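Local structure of glucosamine-6-phosphate deaminase (Thermotoga maritima, 1J5X) at residues 28-33 against 149-154; 61-66 against 158-163; 70-75 against 222-227; 166-171 against 306-311. The protein belongs to the SIS-domain family of alpha/beta proteins, in which helices pack on both sides of a parallel sheet. All blocks are in the same frame, centred on the assembly; numbering follows the deposited sequence.

Contact 1 (28-33 against 149-154)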
loop_
_atom_site.group_PDB
_atom_site.type_symbol
_atom_site.label_atom_id
_atom_site.label_comp_id
_atom_site.label_asym_id
_atom_site.label_seq_id
_atom_site.Cartn_x
_atom_site.Cartn_y
_atom_site.Cartn_z
ATOM N N LYS A 28 -16.607 -0.646 -5.957
ATOM C CA LYS A 28 -17.163 -0.583 -7.305
ATOM C C LYS A 28 -17.738 0.777 -7.618
ATOM O O LYS A 28 -17.567 1.351 -8.703
ATOM C CB LYS A 28 -18.213 -1.687 -7.512
ATOM C CG LYS A 28 -18.755 -1.747 -8.955
ATOM C CD LYS A 28 -19.500 -3.074 -9.184
ATOM C CE LYS A 28 -20.010 -3.254 -10.622
ATOM N NZ LYS A 28 -21.330 -2.578 -10.859
ATOM N N LYS A 29 -18.444 1.334 -6.641
ATOM C CA LYS A 29 -18.999 2.658 -6.849
ATOM C C LYS A 29 -17.917 3.705 -7.082
ATOM O O LYS A 29 -18.033 4.563 -7.956
ATOM C CB LYS A 29 -19.820 3.046 -5.605
ATOM C CG LYS A 29 -20.416 4.436 -5.630
ATOM C CD LYS A 29 -21.298 4.572 -4.356
ATOM C CE LYS A 29 -22.060 5.889 -4.282
ATOM N NZ LYS A 29 -22.636 6.017 -2.911
ATOM N N PHE A 30 -16.868 3.638 -6.267
ATOM C CA PHE A 30 -15.778 4.572 -6.382
ATOM C C PHE A 30 -15.131 4.355 -7.758
ATOM O O PHE A 30 -14.820 5.300 -8.474
ATOM C CB PHE A 30 -14.746 4.303 -5.272
ATOM C CG PHE A 30 -13.417 4.947 -5.522
ATOM C CD1 PHE A 30 -13.235 6.303 -5.321
ATOM C CD2 PHE A 30 -12.327 4.169 -6.003
ATOM C CE1 PHE A 30 -11.986 6.929 -5.580
ATOM C CE2 PHE A 30 -11.076 4.766 -6.273
ATOM C CZ PHE A 30 -10.895 6.146 -6.064
ATOM N N PHE A 31 -14.907 3.087 -8.093
ATOM C CA PHE A 31 -14.267 2.776 -9.382
ATOM C C PHE A 31 -15.058 3.371 -10.548
ATOM O O PHE A 31 -14.499 4.056 -11.441
ATOM C CB PHE A 31 -14.187 1.246 -9.534
ATOM C CG PHE A 31 -13.581 0.806 -10.844
ATOM C CD1 PHE A 31 -12.247 1.093 -11.153
ATOM C CD2 PHE A 31 -14.370 0.105 -11.781
ATOM C CE1 PHE A 31 -11.684 0.700 -12.381
ATOM C CE2 PHE A 31 -13.829 -0.304 -13.020
ATOM C CZ PHE A 31 -12.492 -0.009 -13.331
ATOM N N GLU A 32 -16.376 3.151 -10.516
ATOM C CA GLU A 32 -17.224 3.575 -11.628
ATOM C C GLU A 32 -17.485 5.042 -11.674
ATOM O O GLU A 32 -17.590 5.629 -12.738
ATOM C CB GLU A 32 -18.549 2.807 -11.606
ATOM C CG GLU A 32 -18.362 1.286 -11.705
ATOM C CD GLU A 32 -19.674 0.509 -11.675
ATOM O OE1 GLU A 32 -20.693 1.077 -11.207
ATOM O OE2 GLU A 32 -19.696 -0.668 -12.102
ATOM N N ASN A 33 -17.579 5.672 -10.510
ATOM C CA ASN A 33 -17.845 7.090 -10.556
ATOM C C ASN A 33 -16.642 8.000 -10.688
ATOM O O ASN A 33 -16.741 9.085 -11.264
ATOM C CB ASN A 33 -18.695 7.456 -9.350
ATOM C CG ASN A 33 -20.084 6.928 -9.488
ATOM O OD1 ASN A 33 -20.946 7.725 -10.111
ATOM N ND2 ASN A 33 -20.387 5.797 -9.092
ATOM N N LEU A 149 -5.113 16.896 -7.006
ATOM C CA LEU A 149 -5.922 15.768 -7.432
ATOM C C LEU A 149 -6.551 15.293 -6.147
ATOM O O LEU A 149 -5.972 14.494 -5.413
ATOM C CB LEU A 149 -5.028 14.649 -8.030
ATOM C CG LEU A 149 -5.759 13.338 -8.358
ATOM C CD1 LEU A 149 -7.097 13.646 -9.050
ATOM C CD2 LEU A 149 -4.865 12.451 -9.249
ATOM N N VAL A 150 -7.729 15.833 -5.842
ATOM C CA VAL A 150 -8.404 15.471 -4.638
ATOM C C VAL A 150 -9.282 14.235 -4.870
ATOM O O VAL A 150 -10.123 14.222 -5.775
ATOM C CB VAL A 150 -9.275 16.649 -4.159
ATOM C CG1 VAL A 150 -9.860 16.294 -2.795
ATOM C CG2 VAL A 150 -8.419 17.936 -4.065
ATOM N N PHE A 151 -9.104 13.209 -4.051
ATOM C CA PHE A 151 -9.874 11.973 -4.185
ATOM C C PHE A 151 -11.143 12.039 -3.387
ATOM O O PHE A 151 -11.113 12.405 -2.211
ATOM C CB PHE A 151 -9.080 10.783 -3.714
ATOM C CG PHE A 151 -8.034 10.381 -4.696
ATOM C CD1 PHE A 151 -6.947 11.213 -4.924
ATOM C CD2 PHE A 151 -8.209 9.238 -5.449
ATOM C CE1 PHE A 151 -6.020 10.950 -5.915
ATOM C CE2 PHE A 151 -7.270 8.928 -6.469
ATOM C CZ PHE A 151 -6.178 9.815 -6.692
ATOM N N PRO A 152 -12.256 11.638 -3.999
ATOM C CA PRO A 152 -13.552 11.666 -3.318
ATOM C C PRO A 152 -13.677 10.433 -2.465
ATOM O O PRO A 152 -14.462 9.521 -2.738
ATOM C CB PRO A 152 -14.534 11.750 -4.489
ATOM C CG PRO A 152 -13.871 10.828 -5.560
ATOM C CD PRO A 152 -12.387 11.304 -5.438
ATOM N N VAL A 153 -12.866 10.383 -1.418
ATOM C CA VAL A 153 -12.852 9.221 -0.539
ATOM C C VAL A 153 -12.993 9.725 0.895
ATOM O O VAL A 153 -12.237 10.631 1.308
ATOM C CB VAL A 153 -11.494 8.505 -0.626
ATOM C CG1 VAL A 153 -11.383 7.407 0.367
ATOM C CG2 VAL A 153 -11.272 7.952 -2.064
ATOM N N ARG A 154 -13.933 9.168 1.647
ATOM C CA ARG A 154 -14.046 9.583 3.060
ATOM C C ARG A 154 -13.370 8.585 3.925
ATOM O O ARG A 154 -13.809 7.463 4.010
ATOM C CB ARG A 154 -15.513 9.680 3.503
ATOM C CG ARG A 154 -16.101 11.046 3.279
ATOM C CD ARG A 154 -17.361 11.360 4.167
ATOM N NE ARG A 154 -17.813 12.740 3.938
ATOM C CZ ARG A 154 -18.550 13.168 2.899
ATOM N NH1 ARG A 154 -18.967 12.322 1.949
ATOM N NH2 ARG A 154 -18.852 14.470 2.799
#

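Contact 2 (61-66 against 158-163)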
loop_
_atom_site.group_PDB
_atom_site.type_symbol
_atom_site.label_atom_id
_atom_site.label_comp_id
_atom_site.label_asym_id
_atom_site.label_seq_id
_atom_site.Cartn_x
_atom_site.Cartn_y
_atom_site.Cartn_z
ATOM N N GLY A 61 5.057 7.615 5.638
ATOM C CA GLY A 61 4.325 6.490 6.256
ATOM C C GLY A 61 3.570 5.684 5.210
ATOM O O GLY A 61 4.174 5.280 4.175
ATOM N N SER A 62 2.286 5.405 5.463
ATOM C CA SER A 62 1.491 4.670 4.450
ATOM C C SER A 62 1.545 5.345 3.102
ATOM O O SER A 62 1.460 4.647 2.064
ATOM C CB SER A 62 -0.012 4.561 4.821
ATOM O OG SER A 62 -0.088 3.994 6.090
ATOM N N SER A 63 1.653 6.686 3.080
ATOM C CA SER A 63 1.680 7.380 1.785
ATOM C C SER A 63 3.052 7.193 1.086
ATOM O O SER A 63 3.187 7.330 -0.128
ATOM C CB SER A 63 1.361 8.856 1.951
ATOM O OG SER A 63 -0.062 9.080 1.962
ATOM N N TYR A 64 4.072 6.915 1.873
ATOM C CA TYR A 64 5.357 6.624 1.239
ATOM C C TYR A 64 5.217 5.222 0.699
ATOM O O TYR A 64 5.736 4.904 -0.382
ATOM C CB TYR A 64 6.534 6.675 2.242
ATOM C CG TYR A 64 7.788 5.993 1.715
ATOM C CD1 TYR A 64 8.563 6.588 0.703
ATOM C CD2 TYR A 64 8.109 4.685 2.162
ATOM C CE1 TYR A 64 9.639 5.905 0.098
ATOM C CE2 TYR A 64 9.207 3.963 1.542
ATOM C CZ TYR A 64 9.935 4.594 0.507
ATOM O OH TYR A 64 10.896 3.886 -0.211
ATOM N N ASN A 65 4.587 4.333 1.466
ATOM C CA ASN A 65 4.432 2.972 0.928
ATOM C C ASN A 65 3.617 2.954 -0.354
ATOM O O ASN A 65 3.869 2.119 -1.259
ATOM C CB ASN A 65 3.783 2.040 1.973
ATOM C CG ASN A 65 4.669 1.882 3.208
ATOM O OD1 ASN A 65 5.901 1.864 3.115
ATOM N ND2 ASN A 65 4.045 1.738 4.357
ATOM N N LEU A 66 2.641 3.851 -0.444
ATOM C CA LEU A 66 1.780 3.980 -1.593
ATOM C C LEU A 66 2.657 4.489 -2.761
ATOM O O LEU A 66 2.630 3.928 -3.881
ATOM C CB LEU A 66 0.682 4.979 -1.252
ATOM C CG LEU A 66 -0.338 5.322 -2.323
ATOM C CD1 LEU A 66 -0.946 4.080 -2.856
ATOM C CD2 LEU A 66 -1.445 6.292 -1.715
ATOM N N ILE A 158 -7.532 6.853 12.077
ATOM C CA ILE A 158 -6.114 7.182 12.171
ATOM C C ILE A 158 -5.363 6.335 11.132
ATOM O O ILE A 158 -4.556 6.857 10.373
ATOM C CB ILE A 158 -5.494 6.803 13.580
ATOM C CG1 ILE A 158 -6.125 7.649 14.668
ATOM C CG2 ILE A 158 -3.963 7.017 13.603
ATOM C CD1 ILE A 158 -6.466 9.058 14.178
ATOM N N VAL A 159 -5.606 5.030 11.134
ATOM C CA VAL A 159 -4.917 4.155 10.188
ATOM C C VAL A 159 -5.519 4.192 8.800
ATOM O O VAL A 159 -6.748 4.125 8.615
ATOM C CB VAL A 159 -4.911 2.714 10.726
ATOM C CG1 VAL A 159 -4.195 1.767 9.763
ATOM C CG2 VAL A 159 -4.224 2.715 12.082
HETATM N N MSE A 160 -4.645 4.348 7.800
HETATM C CA MSE A 160 -5.104 4.350 6.420
HETATM C C MSE A 160 -5.444 2.936 6.017
HETATM O O MSE A 160 -4.681 2.005 6.276
HETATM C CB MSE A 160 -4.009 4.913 5.495
HETATM C CG MSE A 160 -4.061 6.403 5.449
HETATM SE SE MSE A 160 -2.528 7.156 4.418
HETATM C CE MSE A 160 -2.780 5.965 2.895
ATOM N N THR A 161 -6.602 2.774 5.352
ATOM C CA THR A 161 -7.029 1.466 4.932
ATOM C C THR A 161 -7.447 1.586 3.470
ATOM O O THR A 161 -6.603 1.441 2.554
ATOM C CB THR A 161 -8.237 0.895 5.847
ATOM O OG1 THR A 161 -9.318 1.846 5.915
ATOM C CG2 THR A 161 -7.720 0.610 7.253
ATOM N N LYS A 162 -8.711 1.887 3.254
ATOM C CA LYS A 162 -9.269 1.993 1.899
ATOM C C LYS A 162 -8.638 3.080 1.043
ATOM O O LYS A 162 -8.592 2.949 -0.170
ATOM C CB LYS A 162 -10.781 2.263 1.976
ATOM C CG LYS A 162 -11.161 3.630 2.511
ATOM C CD LYS A 162 -12.706 3.688 2.664
ATOM C CE LYS A 162 -13.281 5.095 2.646
ATOM N NZ LYS A 162 -14.788 5.151 2.814
ATOM N N SER A 163 -8.122 4.145 1.656
ATOM C CA SER A 163 -7.536 5.212 0.857
ATOM C C SER A 163 -6.272 4.713 0.128
ATOM O O SER A 163 -5.993 5.165 -0.986
ATOM C CB SER A 163 -7.156 6.449 1.723
ATOM O OG SER A 163 -6.202 6.135 2.693
HETATM O O HOH W 1 -1.585 4.393 8.151
#

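Contact 3 (70-75 against 222-227)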
loop_
_atom_site.group_PDB
_atom_site.type_symbol
_atom_site.label_atom_id
_atom_site.label_comp_id
_atom_site.label_asym_id
_atom_site.label_seq_id
_atom_site.Cartn_x
_atom_site.Cartn_y
_atom_site.Cartn_z
ATOM N N ILE A 70 3.312 2.550 -6.331
ATOM C CA ILE A 70 2.973 3.043 -7.649
ATOM C C ILE A 70 4.217 3.352 -8.486
ATOM O O ILE A 70 4.198 3.182 -9.713
ATOM C CB ILE A 70 1.965 4.246 -7.534
ATOM C CG1 ILE A 70 1.444 4.676 -8.926
ATOM C CG2 ILE A 70 2.630 5.414 -6.802
ATOM C CD1 ILE A 70 0.670 3.503 -9.683
ATOM N N SER A 71 5.333 3.741 -7.850
ATOM C CA SER A 71 6.569 4.050 -8.598
ATOM C C SER A 71 6.994 2.782 -9.407
ATOM O O SER A 71 7.395 2.871 -10.598
ATOM C CB SER A 71 7.720 4.494 -7.664
ATOM O OG SER A 71 8.242 3.466 -6.834
ATOM N N TYR A 72 6.895 1.619 -8.784
ATOM C CA TYR A 72 7.278 0.388 -9.533
ATOM C C TYR A 72 6.349 0.242 -10.745
ATOM O O TYR A 72 6.783 -0.043 -11.872
ATOM C CB TYR A 72 7.086 -0.907 -8.735
ATOM C CG TYR A 72 8.121 -1.242 -7.687
ATOM C CD1 TYR A 72 9.338 -1.793 -8.041
ATOM C CD2 TYR A 72 7.859 -1.039 -6.349
ATOM C CE1 TYR A 72 10.286 -2.133 -7.076
ATOM C CE2 TYR A 72 8.760 -1.367 -5.392
ATOM C CZ TYR A 72 9.982 -1.918 -5.750
ATOM O OH TYR A 72 10.890 -2.270 -4.778
ATOM N N TYR A 73 5.041 0.377 -10.513
ATOM C CA TYR A 73 4.084 0.197 -11.603
ATOM C C TYR A 73 4.244 1.201 -12.740
ATOM O O TYR A 73 4.119 0.852 -13.938
ATOM C CB TYR A 73 2.664 0.234 -11.051
ATOM C CG TYR A 73 1.632 -0.385 -11.980
ATOM C CD1 TYR A 73 1.608 -1.760 -12.210
ATOM C CD2 TYR A 73 0.719 0.407 -12.656
ATOM C CE1 TYR A 73 0.693 -2.334 -13.101
ATOM C CE2 TYR A 73 -0.208 -0.152 -13.538
ATOM C CZ TYR A 73 -0.218 -1.523 -13.773
ATOM O OH TYR A 73 -1.071 -2.080 -14.703
ATOM N N PHE A 74 4.454 2.461 -12.396
ATOM C CA PHE A 74 4.680 3.473 -13.443
ATOM C C PHE A 74 5.891 3.176 -14.314
ATOM O O PHE A 74 5.840 3.300 -15.552
ATOM C CB PHE A 74 4.881 4.867 -12.847
ATOM C CG PHE A 74 3.639 5.676 -12.876
ATOM C CD1 PHE A 74 2.530 5.270 -12.146
ATOM C CD2 PHE A 74 3.582 6.872 -13.608
ATOM C CE1 PHE A 74 1.382 6.037 -12.133
ATOM C CE2 PHE A 74 2.430 7.656 -13.609
ATOM C CZ PHE A 74 1.334 7.248 -12.878
ATOM N N GLU A 75 6.983 2.796 -13.679
ATOM C CA GLU A 75 8.174 2.454 -14.437
ATOM C C GLU A 75 7.856 1.224 -15.302
ATOM O O GLU A 75 8.278 1.152 -16.462
ATOM C CB GLU A 75 9.335 2.081 -13.516
ATOM C CG GLU A 75 10.569 1.703 -14.296
ATOM C CD GLU A 75 11.842 1.436 -13.440
ATOM O OE1 GLU A 75 11.749 0.912 -12.312
ATOM O OE2 GLU A 75 12.949 1.735 -13.939
ATOM N N GLU A 222 6.194 -4.395 -6.931
ATOM C CA GLU A 222 4.970 -3.783 -6.394
ATOM C C GLU A 222 4.464 -4.528 -5.135
ATOM O O GLU A 222 3.921 -3.861 -4.212
ATOM C CB GLU A 222 3.811 -3.804 -7.377
ATOM C CG GLU A 222 3.938 -2.831 -8.521
ATOM C CD GLU A 222 4.784 -3.444 -9.720
ATOM O OE1 GLU A 222 5.699 -4.254 -9.485
ATOM O OE2 GLU A 222 4.557 -3.053 -10.884
ATOM N N PHE A 223 4.628 -5.855 -5.101
ATOM C CA PHE A 223 4.146 -6.629 -3.926
ATOM C C PHE A 223 5.009 -6.445 -2.682
ATOM O O PHE A 223 4.591 -6.826 -1.580
ATOM C CB PHE A 223 4.007 -8.094 -4.284
ATOM C CG PHE A 223 2.912 -8.355 -5.308
ATOM C CD1 PHE A 223 2.092 -7.288 -5.786
ATOM C CD2 PHE A 223 2.737 -9.649 -5.796
ATOM C CE1 PHE A 223 1.092 -7.492 -6.737
ATOM C CE2 PHE A 223 1.753 -9.897 -6.760
ATOM C CZ PHE A 223 0.915 -8.813 -7.238
ATOM N N PHE A 224 6.228 -5.929 -2.865
ATOM C CA PHE A 224 7.085 -5.565 -1.717
ATOM C C PHE A 224 6.458 -4.294 -1.129
ATOM O O PHE A 224 6.349 -4.168 0.086
ATOM C CB PHE A 224 8.521 -5.220 -2.144
ATOM C CG PHE A 224 9.342 -4.681 -1.014
ATOM C CD1 PHE A 224 9.567 -5.454 0.117
ATOM C CD2 PHE A 224 9.786 -3.359 -1.050
ATOM C CE1 PHE A 224 10.215 -4.928 1.232
ATOM C CE2 PHE A 224 10.460 -2.810 0.077
ATOM C CZ PHE A 224 10.655 -3.600 1.212
ATOM N N GLY A 225 6.078 -3.337 -1.982
ATOM C CA GLY A 225 5.414 -2.133 -1.474
ATOM C C GLY A 225 4.136 -2.533 -0.705
ATOM O O GLY A 225 3.811 -1.984 0.361
ATOM N N VAL A 226 3.393 -3.516 -1.257
ATOM C CA VAL A 226 2.163 -3.988 -0.593
ATOM C C VAL A 226 2.575 -4.578 0.762
ATOM O O VAL A 226 1.846 -4.422 1.750
ATOM C CB VAL A 226 1.479 -5.123 -1.419
ATOM C CG1 VAL A 226 0.422 -5.842 -0.587
ATOM C CG2 VAL A 226 0.829 -4.514 -2.692
ATOM N N SER A 227 3.717 -5.268 0.774
ATOM C CA SER A 227 4.237 -5.910 2.008
ATOM C C SER A 227 4.651 -4.865 3.045
ATOM O O SER A 227 4.340 -4.995 4.239
ATOM C CB SER A 227 5.372 -6.872 1.635
ATOM O OG SER A 227 4.814 -8.017 0.918
#

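Contact 4 (166-171 against 306-311)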
loop_
_atom_site.group_PDB
_atom_site.type_symbol
_atom_site.label_atom_id
_atom_site.label_comp_id
_atom_site.label_asym_id
_atom_site.label_seq_id
_atom_site.Cartn_x
_atom_site.Cartn_y
_atom_site.Cartn_z
HETATM N N MSE A 166 -7.734 2.551 -2.809
HETATM C CA MSE A 166 -8.369 3.357 -3.817
HETATM C C MSE A 166 -7.475 4.337 -4.558
HETATM O O MSE A 166 -7.642 4.558 -5.761
HETATM C CB MSE A 166 -9.648 4.068 -3.198
HETATM C CG MSE A 166 -10.581 3.022 -2.689
HETATM SE SE MSE A 166 -12.061 4.030 -1.682
HETATM C CE MSE A 166 -13.269 2.535 -1.517
ATOM N N ILE A 167 -6.491 4.937 -3.884
ATOM C CA ILE A 167 -5.636 5.867 -4.601
ATOM C C ILE A 167 -4.714 4.980 -5.506
ATOM O O ILE A 167 -4.466 5.329 -6.661
ATOM C CB ILE A 167 -4.767 6.712 -3.622
ATOM C CG1 ILE A 167 -5.705 7.750 -2.897
ATOM C CG2 ILE A 167 -3.665 7.500 -4.409
ATOM C CD1 ILE A 167 -5.043 8.374 -1.692
ATOM N N LEU A 168 -4.277 3.859 -4.977
ATOM C CA LEU A 168 -3.379 2.962 -5.777
ATOM C C LEU A 168 -4.123 2.503 -7.060
ATOM O O LEU A 168 -3.581 2.615 -8.179
ATOM C CB LEU A 168 -2.927 1.791 -4.909
ATOM C CG LEU A 168 -1.974 0.804 -5.619
ATOM C CD1 LEU A 168 -0.779 1.575 -6.219
ATOM C CD2 LEU A 168 -1.532 -0.288 -4.667
ATOM N N LEU A 169 -5.339 2.044 -6.878
ATOM C CA LEU A 169 -6.148 1.627 -8.024
ATOM C C LEU A 169 -6.239 2.755 -9.021
ATOM O O LEU A 169 -6.057 2.574 -10.251
ATOM C CB LEU A 169 -7.534 1.270 -7.557
ATOM C CG LEU A 169 -8.614 1.220 -8.639
ATOM C CD1 LEU A 169 -8.256 0.065 -9.615
ATOM C CD2 LEU A 169 -9.947 0.893 -7.986
ATOM N N SER A 170 -6.544 3.956 -8.536
ATOM C CA SER A 170 -6.676 5.073 -9.464
ATOM C C SER A 170 -5.415 5.407 -10.265
ATOM O O SER A 170 -5.495 5.681 -11.483
ATOM C CB SER A 170 -7.114 6.380 -8.710
ATOM O OG SER A 170 -8.272 6.129 -7.926
ATOM N N LEU A 171 -4.259 5.409 -9.608
ATOM C CA LEU A 171 -3.034 5.777 -10.282
ATOM C C LEU A 171 -2.581 4.613 -11.178
ATOM O O LEU A 171 -2.018 4.905 -12.188
ATOM C CB LEU A 171 -1.919 6.158 -9.280
ATOM C CG LEU A 171 -2.284 7.340 -8.364
ATOM C CD1 LEU A 171 -1.108 7.660 -7.413
ATOM C CD2 LEU A 171 -2.659 8.506 -9.206
ATOM N N LYS A 306 -1.481 -5.950 -11.433
ATOM C CA LYS A 306 -2.680 -5.123 -11.262
ATOM C C LYS A 306 -3.428 -5.429 -9.950
ATOM O O LYS A 306 -4.184 -4.591 -9.470
ATOM C CB LYS A 306 -3.666 -5.333 -12.443
ATOM C CG LYS A 306 -3.267 -4.588 -13.751
ATOM C CD LYS A 306 -4.431 -4.744 -14.794
ATOM C CE LYS A 306 -3.942 -4.368 -16.229
ATOM N NZ LYS A 306 -2.742 -5.109 -16.669
ATOM N N SER A 307 -3.264 -6.626 -9.391
ATOM C CA SER A 307 -3.987 -6.949 -8.152
ATOM C C SER A 307 -3.393 -6.180 -6.927
ATOM O O SER A 307 -3.901 -6.333 -5.819
ATOM C CB SER A 307 -3.889 -8.471 -7.850
ATOM O OG SER A 307 -2.520 -8.835 -7.702
ATOM N N ALA A 308 -2.325 -5.425 -7.128
ATOM C CA ALA A 308 -1.682 -4.717 -6.016
ATOM C C ALA A 308 -2.660 -3.888 -5.203
ATOM O O ALA A 308 -2.520 -3.863 -3.969
ATOM C CB ALA A 308 -0.518 -3.827 -6.510
ATOM N N PHE A 309 -3.659 -3.277 -5.859
ATOM C CA PHE A 309 -4.591 -2.425 -5.124
ATOM C C PHE A 309 -5.534 -3.172 -4.147
ATOM O O PHE A 309 -6.215 -2.549 -3.302
ATOM C CB PHE A 309 -5.358 -1.538 -6.080
ATOM C CG PHE A 309 -6.451 -2.256 -6.832
ATOM C CD1 PHE A 309 -6.157 -2.904 -8.042
ATOM C CD2 PHE A 309 -7.768 -2.317 -6.317
ATOM C CE1 PHE A 309 -7.173 -3.602 -8.715
ATOM C CE2 PHE A 309 -8.772 -2.999 -6.972
ATOM C CZ PHE A 309 -8.488 -3.656 -8.187
ATOM N N LEU A 310 -5.604 -4.494 -4.252
ATOM C CA LEU A 310 -6.396 -5.269 -3.317
ATOM C C LEU A 310 -5.503 -5.991 -2.295
ATOM O O LEU A 310 -5.992 -6.489 -1.282
ATOM C CB LEU A 310 -7.133 -6.376 -4.044
ATOM C CG LEU A 310 -8.232 -6.043 -5.056
ATOM C CD1 LEU A 310 -8.699 -7.357 -5.749
ATOM C CD2 LEU A 310 -9.425 -5.415 -4.287
ATOM N N ARG A 311 -4.202 -6.119 -2.576
ATOM C CA ARG A 311 -3.413 -6.997 -1.735
ATOM C C ARG A 311 -3.014 -6.612 -0.324
ATOM O O ARG A 311 -2.364 -7.416 0.344
ATOM C CB ARG A 311 -2.191 -7.542 -2.493
ATOM C CG ARG A 311 -2.598 -8.659 -3.571
ATOM C CD ARG A 311 -1.433 -8.879 -4.541
ATOM N NE ARG A 311 -1.623 -10.053 -5.429
ATOM C CZ ARG A 311 -1.135 -11.261 -5.164
ATOM N NH1 ARG A 311 -0.429 -11.479 -4.037
ATOM N NH2 ARG A 311 -1.330 -12.271 -6.057
#

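Contact 1 (28-33 against 149-154)
An aromatic cluster joins Phe30, on helix 27-35, to Phe151, Pro152 and Val153, the residues that run on from strand 147-150. The two phenyl rings meet edge to edge: CZ of Phe30 lies near the plane of the Phe151 ring, 4.1 Å from CD2 of Phe151. At the neighbouring atom of the ring, CE1 of Phe30 takes a methyl, CG2 of Val153, at 3.7 Å, coming in obliquely to the ring. With CG anti to the backbone N, chi1 (164°) carries the Phe30 ring out from the helix to the three residues after the strand. Pro152 completes the contact, its CG 4.3 Å from CE1 of Phe30. Strand 147-150 is an edge strand of the five-stranded parallel sheet of the SIS domain, so the cluster packs a helix from the N-terminal part of the chain against what follows that strand. Pro152 centres an inverse gamma turn, closed by a weak bond from Val153 N to Phe151 O. The ring of Phe34 meets both Phe30 and Phe151, while Met166 and Ser170 of helix 162-179 also touch Phe30. On the helix itself, Lys29 O receives two donors from opposite faces of its carbonyl plane: the backbone N of Asn33 and, at 2.9 Å, the amide ND2 of Asn33. Lys28 NZ pairs with OE2 of Glu32 at 2.8 Å.

Contact 2 (61-66 against 158-163)
Met160, a selenomethionine, lays its bent chain against the first turn of helix 62-78 in the SIS domain, just ahead of helix 162-179. Its selenium packs on the CB of Ser62, with SE of Met160 3.6 Å from CB of Ser62. The bend at chi3 (49°) folds the terminal methyl back onto the same carbon, leaving CE of Met160 3.7 Å from CB of Ser62. Ser63 comes in from the next position along the helix, its OG 4.0 Å from SE of Met160, so selenium touches a carbon of one serine and the hydroxyl oxygen of the next. Gly61, with positive phi, is the N-cap of that helix, so both serines belong to its opening turn.

The hydroxyl of Ser62 turns to polar partners: it is hydrogen-bonded to NZ of Lys233, a lysine that also reaches the carbonyl O of Met160. A water bridges the two segments, 2.6 Å from OG of Ser62 and 3.1 Å from N of Met160, whose N-H it accepts.

Contact 3 (70-75 against 222-227)
An antiparallel helix pair brings Glu222 against Tyr72 and Tyr73. Segment 70-75 belongs to helix 62-78 of the SIS domain; segment 222-227 opens helix 222-238, which follows the first strand of the second, four-stranded parallel sheet, so the pair helps join the two alpha/beta halves. The axes of segments 70-75 and 222-227 come within 9.0 Å, their N-to-C directions 168° apart.

Glu222 carries much of the contact. Its chain, bent at chi2 (85°), lays the carboxylate alongside segment 70-75, beyond the start of helix 222-238, where CD of Glu222 lies 3.6 Å from CB of Tyr72. OE2 of Glu222 then rests 3.4 Å from CA of Tyr73 and meets the edge of the Tyr73 ring, 3.5 Å from CD1 of Tyr73. The same oxygen forms a salt bridge with Arg76, one turn further along helix 62-78, which probably offsets the charge of this buried carboxylate. Tyr73 OH is hydrogen-bonded to Asp176.

Tyr72 leans the other way along helix 222-238. The backbone N of Glu222 stands over one face of its ring, offset toward the rim, and further on OH of Tyr72 comes 4.0 Å from CD2 of Phe224.

Contact 4 (166-171 against 306-311)
Segment 166-171, in helix 162-179, runs past segment 306-311, whose first two residues end a 3-10 stretch begun earlier, and the backbones come close enough to set CA of Leu169 5.2 Å from CA of Phe309. The helix belongs to the SIS domain, while 306-311 sits in the connection between strand 289-293 of the second parallel sheet and helix 313-326, so the packing joins the two alpha/beta halves.

The ring of Phe309 is sandwiched between Leu169 and Leu310. A CH-pi contact holds one face: CD1 of Leu169 stands 3.8 Å from the centroid of the Phe309 ring, 4° off its normal. CG of Leu310 covers the opposite face, nearer the rim. Chi1 of 76° sets CG of Phe309 between its own backbone N and carbonyl carbon, which turns the ring flat against the Leu169 side chain; the two point the same way, side by side. CB of Phe309 lies 3.7 Å from N of Leu169. Leu168 reaches the backbone of 308-309, placing CD2 3.8 Å from CA of Phe309 and 4.1 Å from CB of Ala308.

Within 306-311, the guanidinium of Arg311 bonds Gln267 and the carbonyl of Val293, and NE of Arg311 donates to OG of Ser307 at 2.7 Å.

Contacts 2 and 4 lie deep in the chain, and helix 162-179 serves both: Leu66 from contact 2 packs on Ile167 and Leu168 of contact 4. Helix 62-78 likewise runs through contacts 2 and 3. Contact 1, centred about 17 Å from the chain centre, is still largely buried, with exposed Pro152 at its margin, and its phenyl rings reach Ser170 of contact 4. Contact 3, partly buried, meets contact 4 where Phe223 lies beside Ser307 and Arg311. The chemistry differs accordingly: contacts 1 and 4 are apolar and aromatic, contact 2 mixes selenium packing with a water bridge, and contact 3 lays a carboxylate, paired with Arg76, against backbone and ring edge.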